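Local atomic coordinates of 2'-5' RNA Ligase (Thermus thermophilus, PDB entry 1IUH), a protein that belongs to the LigT-like family of the 2H phosphoesterase clan and folds as helices packed on an antiparallel sheet. Residues E50-D55 with E110-E115; L57-R62 with E103-G108; R87-K92 with P144-G149. All coordinates share one frame; numbering follows the deposited sequence.

Contact 1: residues E50-D55 with E110-E115; sequences EEELPD and EELLGE
Glu52 OE1 is gripped twice, by a salt bridge from Arg48 NH1 and a hydrogen bond with Tyr56 OH, and these hold the carboxylate beside Leu113. The contact joins the start of helix 53-66 to the end of helix 96-113 in this LigT-like fold. Glu52 lies in the 3-10 turn leading into helix 53-66, and its other oxygen, OE2, passes Leu113 CD1 at 4.1 Å, the two side chains crossing at about a right angle. This meeting is of van der Waals kind. The Tyr56 side chain also touches both Leu112 and Leu113, packing into the same junction between the helices. Helix 96-113 stops here: Gly114 leaves helical geometry with a positive phi of 61°. Leu112 reaches helix 53-66 and the turn before it with its two methyls parted. CD2 lies loosely against the Glu52 chain, 4.4 Å from its CG. With Leu112 CG anti to the backbone N (chi1 169°), the other methyl is carried out to Asp55. There Leu112 CD1 sits almost straight above the flat carboxylate, 3.4 Å from Asp55 CG and 3.6 Å from Asp55 OD2.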
loop_
_atom_site.group_PDB
_atom_site.type_symbol
_atom_site.label_atom_id
_atom_site.label_comp_id
_atom_site.label_asym_id
_atom_site.label_seq_id
_atom_site.Cartn_x
_atom_site.Cartn_y
_atom_site.Cartn_z
ATOM N N GLU A 50 3.943 -9.936 18.764
ATOM C CA GLU A 50 4.751 -10.963 18.113
ATOM C C GLU A 50 4.037 -12.323 18.076
ATOM O O GLU A 50 4.243 -13.120 17.160
ATOM C CB GLU A 50 6.105 -11.124 18.859
ATOM C CG GLU A 50 7.040 -9.963 18.631
ATOM C CD GLU A 50 8.289 -9.986 19.524
ATOM O OE1 GLU A 50 9.254 -9.323 19.109
ATOM O OE2 GLU A 50 8.305 -10.652 20.604
ATOM N N GLU A 51 3.223 -12.581 19.085
ATOM C CA GLU A 51 2.561 -13.839 19.134
ATOM C C GLU A 51 1.674 -14.069 17.919
ATOM O O GLU A 51 1.387 -15.193 17.587
ATOM C CB GLU A 51 1.767 -13.922 20.443
ATOM C CG GLU A 51 0.992 -15.232 20.630
ATOM C CD GLU A 51 -0.474 -15.135 20.159
ATOM O OE1 GLU A 51 -1.053 -14.019 20.322
ATOM O OE2 GLU A 51 -1.046 -16.164 19.663
ATOM N N GLU A 52 1.268 -13.006 17.226
ATOM C CA GLU A 52 0.377 -13.139 16.074
ATOM C C GLU A 52 1.075 -13.338 14.698
ATOM O O GLU A 52 0.399 -13.619 13.691
ATOM C CB GLU A 52 -0.553 -11.898 16.000
ATOM C CG GLU A 52 -1.671 -11.812 17.017
ATOM C CD GLU A 52 -2.304 -10.369 17.142
ATOM O OE1 GLU A 52 -2.250 -9.526 16.174
ATOM O OE2 GLU A 52 -2.885 -10.108 18.229
ATOM N N LEU A 53 2.391 -13.159 14.642
ATOM C CA LEU A 53 3.133 -13.336 13.384
ATOM C C LEU A 53 2.745 -14.529 12.526
ATOM O O LEU A 53 2.453 -14.400 11.341
ATOM C CB LEU A 53 4.617 -13.462 13.647
ATOM C CG LEU A 53 5.487 -12.264 13.399
ATOM C CD1 LEU A 53 4.605 -11.048 13.264
ATOM C CD2 LEU A 53 6.494 -12.092 14.552
ATOM N N PRO A 54 2.783 -15.714 13.120
ATOM C CA PRO A 54 2.435 -16.949 12.417
ATOM C C PRO A 54 1.081 -16.869 11.720
ATOM O O PRO A 54 0.905 -17.413 10.616
ATOM C CB PRO A 54 2.420 -18.000 13.542
ATOM C CG PRO A 54 3.351 -17.433 14.535
ATOM C CD PRO A 54 3.027 -15.970 14.551
ATOM N N ASP A 55 0.118 -16.268 12.411
ATOM C CA ASP A 55 -1.245 -16.099 11.897
ATOM C C ASP A 55 -1.236 -15.158 10.731
ATOM O O ASP A 55 -1.823 -15.448 9.712
ATOM C CB ASP A 55 -2.170 -15.580 12.999
ATOM C CG ASP A 55 -2.297 -16.560 14.145
ATOM O OD1 ASP A 55 -2.769 -17.677 13.871
ATOM O OD2 ASP A 55 -1.914 -16.253 15.285
ATOM N N GLU A 110 -10.372 -10.777 10.896
ATOM C CA GLU A 110 -11.545 -10.786 11.763
ATOM C C GLU A 110 -11.669 -12.152 12.477
ATOM O O GLU A 110 -11.858 -12.226 13.706
ATOM C CB GLU A 110 -12.784 -10.477 10.940
ATOM C CG GLU A 110 -12.751 -9.058 10.353
ATOM C CD GLU A 110 -13.915 -8.771 9.476
ATOM O OE1 GLU A 110 -14.266 -9.620 8.648
ATOM O OE2 GLU A 110 -14.492 -7.685 9.590
ATOM N N GLU A 111 -11.545 -13.231 11.709
ATOM C CA GLU A 111 -11.628 -14.562 12.300
ATOM C C GLU A 111 -10.674 -14.629 13.458
ATOM O O GLU A 111 -10.991 -15.120 14.541
ATOM C CB GLU A 111 -11.227 -15.635 11.291
ATOM C CG GLU A 111 -10.921 -16.939 11.950
ATOM C CD GLU A 111 -11.279 -18.179 11.093
ATOM O OE1 GLU A 111 -12.449 -18.258 10.629
ATOM O OE2 GLU A 111 -10.412 -19.081 10.907
ATOM N N LEU A 112 -9.492 -14.087 13.264
ATOM C CA LEU A 112 -8.515 -14.190 14.316
ATOM C C LEU A 112 -8.681 -13.215 15.446
ATOM O O LEU A 112 -8.293 -13.479 16.563
ATOM C CB LEU A 112 -7.129 -13.998 13.733
ATOM C CG LEU A 112 -6.084 -13.838 14.834
ATOM C CD1 LEU A 112 -5.326 -15.167 15.002
ATOM C CD2 LEU A 112 -5.151 -12.723 14.475
ATOM N N LEU A 113 -9.233 -12.049 15.182
ATOM C CA LEU A 113 -9.314 -11.112 16.268
ATOM C C LEU A 113 -10.714 -10.881 16.819
ATOM O O LEU A 113 -10.864 -10.481 17.971
ATOM C CB LEU A 113 -8.720 -9.811 15.810
ATOM C CG LEU A 113 -7.274 -9.428 16.137
ATOM C CD1 LEU A 113 -6.410 -10.590 16.175
ATOM C CD2 LEU A 113 -6.780 -8.350 15.137
ATOM N N GLY A 114 -11.728 -11.189 16.019
ATOM C CA GLY A 114 -13.076 -10.914 16.418
ATOM C C GLY A 114 -13.165 -9.397 16.619
ATOM O O GLY A 114 -12.504 -8.584 15.985
ATOM N N GLU A 115 -13.996 -9.026 17.552
ATOM C CA GLU A 115 -14.227 -7.681 17.938
ATOM C C GLU A 115 -12.959 -6.822 18.029
ATOM O O GLU A 115 -12.968 -5.631 17.701
ATOM C CB GLU A 115 -14.992 -7.813 19.250
ATOM C CG GLU A 115 -14.992 -6.667 20.166
ATOM C CD GLU A 115 -13.747 -6.569 20.992
ATOM O OE1 GLU A 115 -13.206 -5.472 21.023
ATOM O OE2 GLU A 115 -13.315 -7.540 21.625
#

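Contact 2: residues L57-R62 with E103-G108; sequences LALGHR and EGLRAG
Leu59 reaches across to Gly108 with both methyls, CD2 lying 3.7 Å and CD1 4.0 Å from Gly108 CA. The setting is an antiparallel helix pair, helix 53-66 against helix 96-113, with segment axes 10.3 Å apart at closest and N-to-C directions 143° apart. Leu59 CG is anti to the backbone N (chi1 -179°), which lets both methyls reach Gly108. Because Gly108 carries no side chain, the leucine can rest directly on main-chain atoms there. The same side chain also spans the preceding turn: Leu59 CD2 comes within 3.9 Å of Leu105 O, while Leu59 CD1 faces Gly104 O at a looser 4.3 Å. The bond from Gly108 N to Gly104 O, 3.2 Å long, belongs to the helical turn that forms this surface. One shell further out, Tyr5 of strand 2-8 touches both Leu59 and Leu105, so the helix pair closes over the sheet, and Leu105 also packs on Leu42 and Leu43 of strand 39-47. Only the end of the Leu105 side chain turns to the opposing helix, where the leucines meet obliquely, Leu105 CD2 standing 4.1 Å from Leu59 CG.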
loop_
_atom_site.group_PDB
_atom_site.type_symbol
_atom_site.label_atom_id
_atom_site.label_comp_id
_atom_site.label_asym_id
_atom_site.label_seq_id
_atom_site.Cartn_x
_atom_site.Cartn_y
_atom_site.Cartn_z
ATOM N N LEU A 57 1.256 -14.705 8.802
ATOM C CA LEU A 57 2.010 -15.473 7.805
ATOM C C LEU A 57 1.122 -16.510 7.169
ATOM O O LEU A 57 1.090 -16.641 5.924
ATOM C CB LEU A 57 3.250 -16.156 8.441
ATOM C CG LEU A 57 4.374 -15.150 8.806
ATOM C CD1 LEU A 57 5.501 -15.815 9.618
ATOM C CD2 LEU A 57 4.973 -14.508 7.523
ATOM N N ALA A 58 0.367 -17.226 7.990
ATOM C CA ALA A 58 -0.485 -18.275 7.457
ATOM C C ALA A 58 -1.614 -17.677 6.573
ATOM O O ALA A 58 -1.985 -18.189 5.483
ATOM C CB ALA A 58 -1.030 -19.095 8.616
ATOM N N LEU A 59 -2.137 -16.558 7.052
ATOM C CA LEU A 59 -3.142 -15.870 6.327
ATOM C C LEU A 59 -2.592 -15.506 4.950
ATOM O O LEU A 59 -3.277 -15.676 3.928
ATOM C CB LEU A 59 -3.557 -14.648 7.082
ATOM C CG LEU A 59 -4.666 -13.840 6.398
ATOM C CD1 LEU A 59 -5.768 -14.760 5.873
ATOM C CD2 LEU A 59 -5.242 -12.873 7.403
ATOM N N GLY A 60 -1.347 -15.070 4.898
ATOM C CA GLY A 60 -0.774 -14.699 3.601
ATOM C C GLY A 60 -0.671 -15.918 2.676
ATOM O O GLY A 60 -1.083 -15.874 1.490
ATOM N N HIS A 61 -0.131 -17.030 3.216
ATOM C CA HIS A 61 0.001 -18.219 2.388
ATOM C C HIS A 61 -1.375 -18.678 1.924
ATOM O O HIS A 61 -1.543 -19.057 0.774
ATOM C CB HIS A 61 0.727 -19.365 3.128
ATOM C CG HIS A 61 2.103 -19.021 3.611
ATOM N ND1 HIS A 61 3.172 -18.804 2.755
ATOM C CD2 HIS A 61 2.592 -18.882 4.866
ATOM C CE1 HIS A 61 4.259 -18.556 3.466
ATOM N NE2 HIS A 61 3.930 -18.596 4.748
ATOM N N ARG A 62 -2.360 -18.647 2.806
ATOM C CA ARG A 62 -3.718 -19.074 2.396
ATOM C C ARG A 62 -4.275 -18.235 1.225
ATOM O O ARG A 62 -4.678 -18.760 0.187
ATOM C CB ARG A 62 -4.685 -18.976 3.565
ATOM C CG ARG A 62 -5.010 -20.281 4.129
ATOM C CD ARG A 62 -5.753 -20.117 5.445
ATOM N NE ARG A 62 -7.177 -19.932 5.227
ATOM C CZ ARG A 62 -7.966 -19.175 5.986
ATOM N NH1 ARG A 62 -7.453 -18.507 7.032
ATOM N NH2 ARG A 62 -9.274 -19.097 5.699
ATOM N N GLU A 103 -10.172 -7.890 0.854
ATOM C CA GLU A 103 -11.313 -8.512 1.531
ATOM C C GLU A 103 -10.880 -9.791 2.232
ATOM O O GLU A 103 -11.249 -10.057 3.390
ATOM C CB GLU A 103 -12.412 -8.849 0.518
ATOM C CG GLU A 103 -13.413 -7.734 0.278
ATOM C CD GLU A 103 -14.174 -7.857 -1.089
ATOM O OE1 GLU A 103 -14.124 -8.955 -1.739
ATOM O OE2 GLU A 103 -14.829 -6.836 -1.495
ATOM N N GLY A 104 -10.089 -10.578 1.493
ATOM C CA GLY A 104 -9.590 -11.847 1.985
ATOM C C GLY A 104 -8.831 -11.670 3.282
ATOM O O GLY A 104 -8.988 -12.484 4.176
ATOM N N LEU A 105 -8.046 -10.597 3.383
ATOM C CA LEU A 105 -7.277 -10.354 4.575
ATOM C C LEU A 105 -8.117 -9.771 5.698
ATOM O O LEU A 105 -7.899 -10.090 6.846
ATOM C CB LEU A 105 -6.104 -9.398 4.253
ATOM C CG LEU A 105 -4.971 -9.809 3.256
ATOM C CD1 LEU A 105 -4.227 -8.557 2.774
ATOM C CD2 LEU A 105 -3.963 -10.733 3.875
ATOM N N ARG A 106 -9.079 -8.902 5.387
ATOM C CA ARG A 106 -9.838 -8.301 6.467
ATOM C C ARG A 106 -10.610 -9.447 7.116
ATOM O O ARG A 106 -10.811 -9.459 8.347
ATOM C CB ARG A 106 -10.800 -7.191 5.951
ATOM C CG ARG A 106 -10.066 -5.954 5.426
ATOM C CD ARG A 106 -10.906 -4.799 4.849
ATOM N NE ARG A 106 -10.072 -3.571 4.823
ATOM C CZ ARG A 106 -8.984 -3.366 4.034
ATOM N NH1 ARG A 106 -8.600 -4.295 3.177
ATOM N NH2 ARG A 106 -8.222 -2.267 4.142
ATOM N N ALA A 107 -10.990 -10.416 6.287
ATOM C CA ALA A 107 -11.754 -11.573 6.728
ATOM C C ALA A 107 -10.986 -12.478 7.688
ATOM O O ALA A 107 -11.505 -12.898 8.741
ATOM C CB ALA A 107 -12.191 -12.359 5.502
ATOM N N GLY A 108 -9.739 -12.753 7.304
ATOM C CA GLY A 108 -8.846 -13.587 8.071
ATOM C C GLY A 108 -8.510 -12.948 9.403
ATOM O O GLY A 108 -8.443 -13.638 10.443
#

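Contact 3: residues R87-K92 with P144-G149; sequences RVWFAK and PPVLFG
Trp89 meets Val146 at the edge of its indole, where CZ2 lies 4.1 Å from Val146 CG2, near the ring plane, while the indole also stacks with the ring of Tyr79 from strand 70-80. The other branch of the valine, CG1, rests 3.7 Å above one face of the Phe148 ring, offset toward its rim, so the two branches of Val146 touch different rings. Phe148 in turn places CE1 3.8 Å from Ala91 CB, an oblique approach; its CG lies anti to the carbonyl carbon (chi1 -59°), directing the ring toward the strand. A water near the indole edge donates a hydrogen bond to Pro144 O, 3.1 Å away. Its link to Trp89 NE1 is weak and too short to be relied on. Every other contact between 87-92 and 144-149 is apolar packing. Within the sheet, strand 88-94 runs between strands 70-80 and 130-136, and a classic beta bulge places Arg87 and Val88 both opposite Phe80. The loop 144-149 is held to strand 70-80 by Val146 N, hydrogen-bonded to Thr77 OG1. Leu17 of helix 11-21 touches both Ala91 and Phe148, bringing helix, strand and loop together.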
loop_
_atom_site.group_PDB
_atom_site.type_symbol
_atom_site.label_atom_id
_atom_site.label_comp_id
_atom_site.label_asym_id
_atom_site.label_seq_id
_atom_site.Cartn_x
_atom_site.Cartn_y
_atom_site.Cartn_z
ATOM N N ARG A 87 -2.506 16.241 2.722
ATOM C CA ARG A 87 -1.684 15.487 3.661
ATOM C C ARG A 87 -0.800 14.607 2.777
ATOM O O ARG A 87 0.403 14.476 3.007
ATOM C CB ARG A 87 -2.587 14.592 4.516
ATOM C CG ARG A 87 -1.934 13.771 5.682
ATOM C CD ARG A 87 -2.928 12.576 6.209
ATOM N NE ARG A 87 -2.344 11.203 6.116
ATOM C CZ ARG A 87 -2.982 10.045 6.330
ATOM N NH1 ARG A 87 -4.263 10.032 6.648
ATOM N NH2 ARG A 87 -2.325 8.894 6.255
ATOM N N VAL A 88 -1.386 14.076 1.712
ATOM C CA VAL A 88 -0.686 13.138 0.871
ATOM C C VAL A 88 -0.877 13.248 -0.619
ATOM O O VAL A 88 -1.926 13.627 -1.101
ATOM C CB VAL A 88 -1.095 11.677 1.291
ATOM C CG1 VAL A 88 -0.353 10.633 0.473
ATOM C CG2 VAL A 88 -0.755 11.456 2.710
ATOM N N TRP A 89 0.138 12.874 -1.367
ATOM C CA TRP A 89 -0.013 12.893 -2.803
ATOM C C TRP A 89 0.170 11.431 -3.218
ATOM O O TRP A 89 1.222 10.846 -2.920
ATOM C CB TRP A 89 1.046 13.756 -3.471
ATOM C CG TRP A 89 0.813 13.851 -4.961
ATOM C CD1 TRP A 89 -0.397 14.001 -5.591
ATOM C CD2 TRP A 89 1.801 13.916 -5.980
ATOM N NE1 TRP A 89 -0.215 14.167 -6.931
ATOM C CE2 TRP A 89 1.125 14.120 -7.203
ATOM C CE3 TRP A 89 3.204 13.827 -5.987
ATOM C CZ2 TRP A 89 1.809 14.243 -8.449
ATOM C CZ3 TRP A 89 3.888 13.950 -7.237
ATOM C CH2 TRP A 89 3.176 14.160 -8.439
ATOM N N PHE A 90 -0.820 10.863 -3.926
ATOM C CA PHE A 90 -0.778 9.468 -4.337
ATOM C C PHE A 90 -1.240 9.186 -5.733
ATOM O O PHE A 90 -1.931 9.959 -6.364
ATOM C CB PHE A 90 -1.642 8.599 -3.391
ATOM C CG PHE A 90 -3.122 9.009 -3.361
ATOM C CD1 PHE A 90 -3.979 8.674 -4.402
ATOM C CD2 PHE A 90 -3.610 9.846 -2.355
ATOM C CE1 PHE A 90 -5.265 9.161 -4.445
ATOM C CE2 PHE A 90 -4.921 10.347 -2.401
ATOM C CZ PHE A 90 -5.732 10.013 -3.422
ATOM N N ALA A 91 -0.876 8.011 -6.202
ATOM C CA ALA A 91 -1.329 7.613 -7.503
ATOM C C ALA A 91 -2.513 6.633 -7.294
ATOM O O ALA A 91 -2.489 5.841 -6.351
ATOM C CB ALA A 91 -0.189 6.932 -8.244
ATOM N N LYS A 92 -3.538 6.692 -8.160
ATOM C CA LYS A 92 -4.654 5.744 -8.089
ATOM C C LYS A 92 -4.293 4.545 -8.997
ATOM O O LYS A 92 -3.799 4.699 -10.116
ATOM C CB LYS A 92 -6.015 6.370 -8.523
ATOM C CG LYS A 92 -6.539 7.620 -7.706
ATOM C CD LYS A 92 -8.089 7.862 -7.813
ATOM C CE LYS A 92 -8.541 9.338 -8.230
ATOM N NZ LYS A 92 -8.845 10.398 -7.164
ATOM N N PRO A 144 -0.648 19.828 -10.936
ATOM C CA PRO A 144 -1.700 19.220 -11.777
ATOM C C PRO A 144 -1.711 17.705 -11.761
ATOM O O PRO A 144 -0.734 17.051 -11.388
ATOM C CB PRO A 144 -1.401 19.731 -13.184
ATOM C CG PRO A 144 -0.669 21.029 -12.966
ATOM C CD PRO A 144 0.225 20.713 -11.733
ATOM N N PRO A 145 -2.832 17.124 -12.163
ATOM C CA PRO A 145 -2.973 15.667 -12.203
ATOM C C PRO A 145 -1.919 15.022 -13.087
ATOM O O PRO A 145 -1.445 15.643 -14.021
ATOM C CB PRO A 145 -4.370 15.478 -12.771
ATOM C CG PRO A 145 -5.128 16.730 -12.254
ATOM C CD PRO A 145 -4.114 17.829 -12.370
ATOM N N VAL A 146 -1.526 13.791 -12.770
ATOM C CA VAL A 146 -0.574 13.063 -13.607
ATOM C C VAL A 146 -1.293 11.792 -14.097
ATOM O O VAL A 146 -1.636 10.922 -13.270
ATOM C CB VAL A 146 0.710 12.597 -12.851
ATOM C CG1 VAL A 146 1.505 11.646 -13.745
ATOM C CG2 VAL A 146 1.590 13.764 -12.501
ATOM N N LEU A 147 -1.545 11.695 -15.409
ATOM C CA LEU A 147 -2.200 10.506 -15.970
ATOM C C LEU A 147 -1.165 9.483 -16.287
ATOM O O LEU A 147 -0.097 9.825 -16.804
ATOM C CB LEU A 147 -2.955 10.840 -17.230
ATOM C CG LEU A 147 -3.961 11.931 -16.904
ATOM C CD1 LEU A 147 -4.987 12.027 -18.063
ATOM C CD2 LEU A 147 -4.677 11.597 -15.561
ATOM N N PHE A 148 -1.456 8.222 -15.997
ATOM C CA PHE A 148 -0.452 7.195 -16.260
ATOM C C PHE A 148 -0.721 6.201 -17.399
ATOM O O PHE A 148 0.146 6.013 -18.280
ATOM C CB PHE A 148 -0.187 6.390 -14.998
ATOM C CG PHE A 148 0.303 7.204 -13.844
ATOM C CD1 PHE A 148 -0.582 7.692 -12.901
ATOM C CD2 PHE A 148 1.677 7.407 -13.647
ATOM C CE1 PHE A 148 -0.108 8.371 -11.758
ATOM C CE2 PHE A 148 2.149 8.082 -12.505
ATOM C CZ PHE A 148 1.242 8.560 -11.558
ATOM N N GLY A 149 -1.903 5.555 -17.338
ATOM C CA GLY A 149 -2.295 4.539 -18.306
ATOM C C GLY A 149 -1.170 3.538 -18.450
ATOM O O GLY A 149 -0.530 3.443 -19.494
HETATM O O HOH W 1 -1.063 15.601 -8.707
#

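From the N terminus, the chain reaches 50-55, where helix 53-66 starts, and then 57-62 further along it, before passing through strand 70-80 into 87-92. Helix 96-113 follows, bringing 103-108 back to 57-62 and so closing contact 2, and then 110-115 back to 50-55, closing contact 1; the loop closed by contact 2 is nested inside that closed by contact 1. Contact 3 opens inside both and closes only at 144-149, beyond them, so it crosses each. Contacts 1 and 2, with centres about 10 Å apart, join the same helix pair at successive levels. Contact 3, on the opposite side of the chain's centre, ties strand 88-94 to the loop between strands 130-136 and 150-164.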